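Local coordinates for protein putative acetyl transferase (Pyrococcus furiosus, PDB 1VKC) that probably transfers an acyl group, perhaps acetyl from acetyl-CoA as in other GNAT-type enzymes, to an as yet unidentified acceptor, at residues Y19-I23 and H61-L67. Numbering follows the deposited sequence.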
loop_
_atom_site.group_PDB
_atom_site.type_symbol
_atom_site.label_atom_id
_atom_site.label_comp_id
_atom_site.label_asym_id
_atom_site.label_seq_id
_atom_site.Cartn_x
_atom_site.Cartn_y
_atom_site.Cartn_z
ATOM N N TYR A 19 -11.948 -2.736 -15.892
ATOM C CA TYR A 19 -11.252 -2.850 -14.595
ATOM C C TYR A 19 -10.172 -1.792 -14.378
ATOM O O TYR A 19 -9.359 -1.933 -13.468
ATOM C CB TYR A 19 -10.603 -4.243 -14.482
ATOM C CG TYR A 19 -11.572 -5.370 -14.215
ATOM C CD1 TYR A 19 -11.829 -5.791 -12.908
ATOM C CD2 TYR A 19 -12.238 -6.021 -15.267
ATOM C CE1 TYR A 19 -12.721 -6.831 -12.643
ATOM C CE2 TYR A 19 -13.135 -7.070 -15.016
ATOM C CZ TYR A 19 -13.369 -7.471 -13.696
ATOM O OH TYR A 19 -14.243 -8.501 -13.415
ATOM N N ILE A 20 -10.154 -0.734 -15.188
ATOM C CA ILE A 20 -9.060 0.263 -15.108
ATOM C C ILE A 20 -8.963 0.904 -13.707
ATOM O O ILE A 20 -7.876 1.044 -13.157
ATOM C CB ILE A 20 -9.173 1.356 -16.219
ATOM C CG1 ILE A 20 -8.910 0.751 -17.595
ATOM C CG2 ILE A 20 -8.153 2.465 -15.986
ATOM C CD1 ILE A 20 -9.503 1.566 -18.733
ATOM N N GLU A 21 -10.090 1.236 -13.110
ATOM C CA GLU A 21 -10.062 1.849 -11.779
ATOM C C GLU A 21 -9.414 0.898 -10.755
ATOM O O GLU A 21 -8.575 1.319 -9.954
ATOM C CB GLU A 21 -11.471 2.251 -11.332
ATOM N N GLU A 22 -9.783 -0.382 -10.802
ATOM C CA GLU A 22 -9.220 -1.385 -9.866
ATOM C C GLU A 22 -7.739 -1.636 -10.124
ATOM O O GLU A 22 -6.962 -1.792 -9.189
ATOM C CB GLU A 22 -10.001 -2.694 -9.931
ATOM C CG GLU A 22 -11.354 -2.600 -9.261
ATOM C CD GLU A 22 -12.199 -3.833 -9.485
ATOM O OE1 GLU A 22 -11.628 -4.954 -9.579
ATOM O OE2 GLU A 22 -13.447 -3.690 -9.548
ATOM N N ILE A 23 -7.358 -1.648 -11.405
ATOM C CA ILE A 23 -5.949 -1.751 -11.806
ATOM C C ILE A 23 -5.158 -0.570 -11.250
ATOM O O ILE A 23 -4.112 -0.738 -10.642
ATOM C CB ILE A 23 -5.842 -1.781 -13.352
ATOM C CG1 ILE A 23 -6.477 -3.067 -13.906
ATOM C CG2 ILE A 23 -4.375 -1.662 -13.793
ATOM C CD1 ILE A 23 -6.702 -3.041 -15.420
ATOM N N HIS A 61 -3.805 2.127 -25.931
ATOM C CA HIS A 61 -3.591 1.295 -24.734
ATOM C C HIS A 61 -4.445 0.025 -24.753
ATOM O O HIS A 61 -5.557 0.013 -25.296
ATOM C CB HIS A 61 -3.872 2.107 -23.459
ATOM C CG HIS A 61 -5.333 2.342 -23.191
ATOM N ND1 HIS A 61 -5.952 3.551 -23.427
ATOM C CD2 HIS A 61 -6.293 1.518 -22.702
ATOM C CE1 HIS A 61 -7.231 3.462 -23.098
ATOM N NE2 HIS A 61 -7.464 2.237 -22.662
ATOM N N LYS A 62 -3.923 -1.042 -24.161
ATOM C CA LYS A 62 -4.648 -2.296 -24.003
ATOM C C LYS A 62 -4.349 -2.872 -22.636
ATOM O O LYS A 62 -3.205 -2.916 -22.212
ATOM C CB LYS A 62 -4.218 -3.301 -25.074
ATOM C CG LYS A 62 -4.847 -4.667 -24.981
ATOM C CD LYS A 62 -6.309 -4.644 -25.365
ATOM C CE LYS A 62 -6.901 -6.031 -25.333
ATOM N NZ LYS A 62 -8.344 -6.018 -25.731
ATOM N N PHE A 63 -5.390 -3.297 -21.949
ATOM C CA PHE A 63 -5.256 -3.979 -20.686
ATOM C C PHE A 63 -5.793 -5.373 -20.818
ATOM O O PHE A 63 -6.850 -5.580 -21.425
ATOM C CB PHE A 63 -6.069 -3.264 -19.621
ATOM C CG PHE A 63 -5.544 -1.926 -19.234
ATOM C CD1 PHE A 63 -4.631 -1.797 -18.197
ATOM C CD2 PHE A 63 -6.030 -0.779 -19.839
ATOM C CE1 PHE A 63 -4.169 -0.560 -17.813
ATOM C CE2 PHE A 63 -5.572 0.465 -19.458
ATOM C CZ PHE A 63 -4.639 0.577 -18.431
ATOM N N PHE A 64 -5.075 -6.347 -20.252
ATOM C CA PHE A 64 -5.647 -7.676 -19.971
ATOM C C PHE A 64 -5.674 -7.884 -18.465
ATOM O O PHE A 64 -4.748 -7.473 -17.767
ATOM C CB PHE A 64 -4.843 -8.792 -20.608
ATOM C CG PHE A 64 -4.931 -8.828 -22.100
ATOM C CD1 PHE A 64 -6.049 -9.382 -22.733
ATOM C CD2 PHE A 64 -3.905 -8.318 -22.881
ATOM C CE1 PHE A 64 -6.131 -9.436 -24.141
ATOM C CE2 PHE A 64 -3.985 -8.359 -24.281
ATOM C CZ PHE A 64 -5.109 -8.934 -24.902
ATOM N N VAL A 65 -6.715 -8.545 -17.971
ATOM C CA VAL A 65 -6.778 -8.898 -16.566
ATOM C C VAL A 65 -6.959 -10.393 -16.374
ATOM O O VAL A 65 -7.559 -11.072 -17.219
ATOM C CB VAL A 65 -7.903 -8.117 -15.819
ATOM C CG1 VAL A 65 -7.589 -6.627 -15.801
ATOM C CG2 VAL A 65 -9.275 -8.374 -16.441
ATOM N N ALA A 66 -6.429 -10.896 -15.261
ATOM C CA ALA A 66 -6.652 -12.261 -14.814
ATOM C C ALA A 66 -7.716 -12.177 -13.726
ATOM O O ALA A 66 -7.559 -11.421 -12.763
ATOM C CB ALA A 66 -5.380 -12.855 -14.252
ATOM N N LEU A 67 -8.801 -12.930 -13.895
ATOM C CA LEU A 67 -9.952 -12.869 -12.973
ATOM C C LEU A 67 -10.209 -14.244 -12.403
ATOM O O LEU A 67 -10.254 -15.208 -13.152
ATOM C CB LEU A 67 -11.199 -12.398 -13.716
ATOM C CG LEU A 67 -11.178 -11.005 -14.343
ATOM C CD1 LEU A 67 -12.499 -10.729 -15.026
ATOM C CD2 LEU A 67 -10.873 -9.931 -13.309
#
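The first turn of helix 20-31, with Tyr19 at its N-cap position, lies over strand 60-68, with Tyr19 CA 7.8 Å from Val65 CA. The alternate residues Phe63, Val65 and Leu67 turn one side of the strand toward the helix, while helix 108-122 packs against the other face of the GNAT sheet. Leu67 comes at Tyr19 from the opposite direction and lays its CD2 methyl over one ring face, a CH-pi contact 3.9 Å from the ring centroid, while Leu67 CD1 sits 3.3 Å from Tyr19 OH. With CG anti to its carbonyl carbon (chi1 -75°), Tyr19 carries its ring along the strand past Val65, whose CG2 lies 4.0 Å from Tyr19 CD2. The phenol OH makes a weak hydrogen bond to Ser71 O. Replacing Tyr19 with alanine would remove the ring and is likely to leave the Leu67 methyls without their aromatic face and a gap beside Val65. One turn on in the helix, Ile23 lodges its CD1 between Phe63 and Val65, 3.7 Å from both Phe63 CD1 and Val65 CG1. Ile20 CG1 makes an off-centre CH-pi contact with the Phe63 ring, which also stacks with Trp78; Phe52 and Leu56 of helix 41-57 extend this apolar layer. No hydrogen bond passes between the two segments, so their fit rests on dispersion and CH-pi contacts and depends on matching shapes.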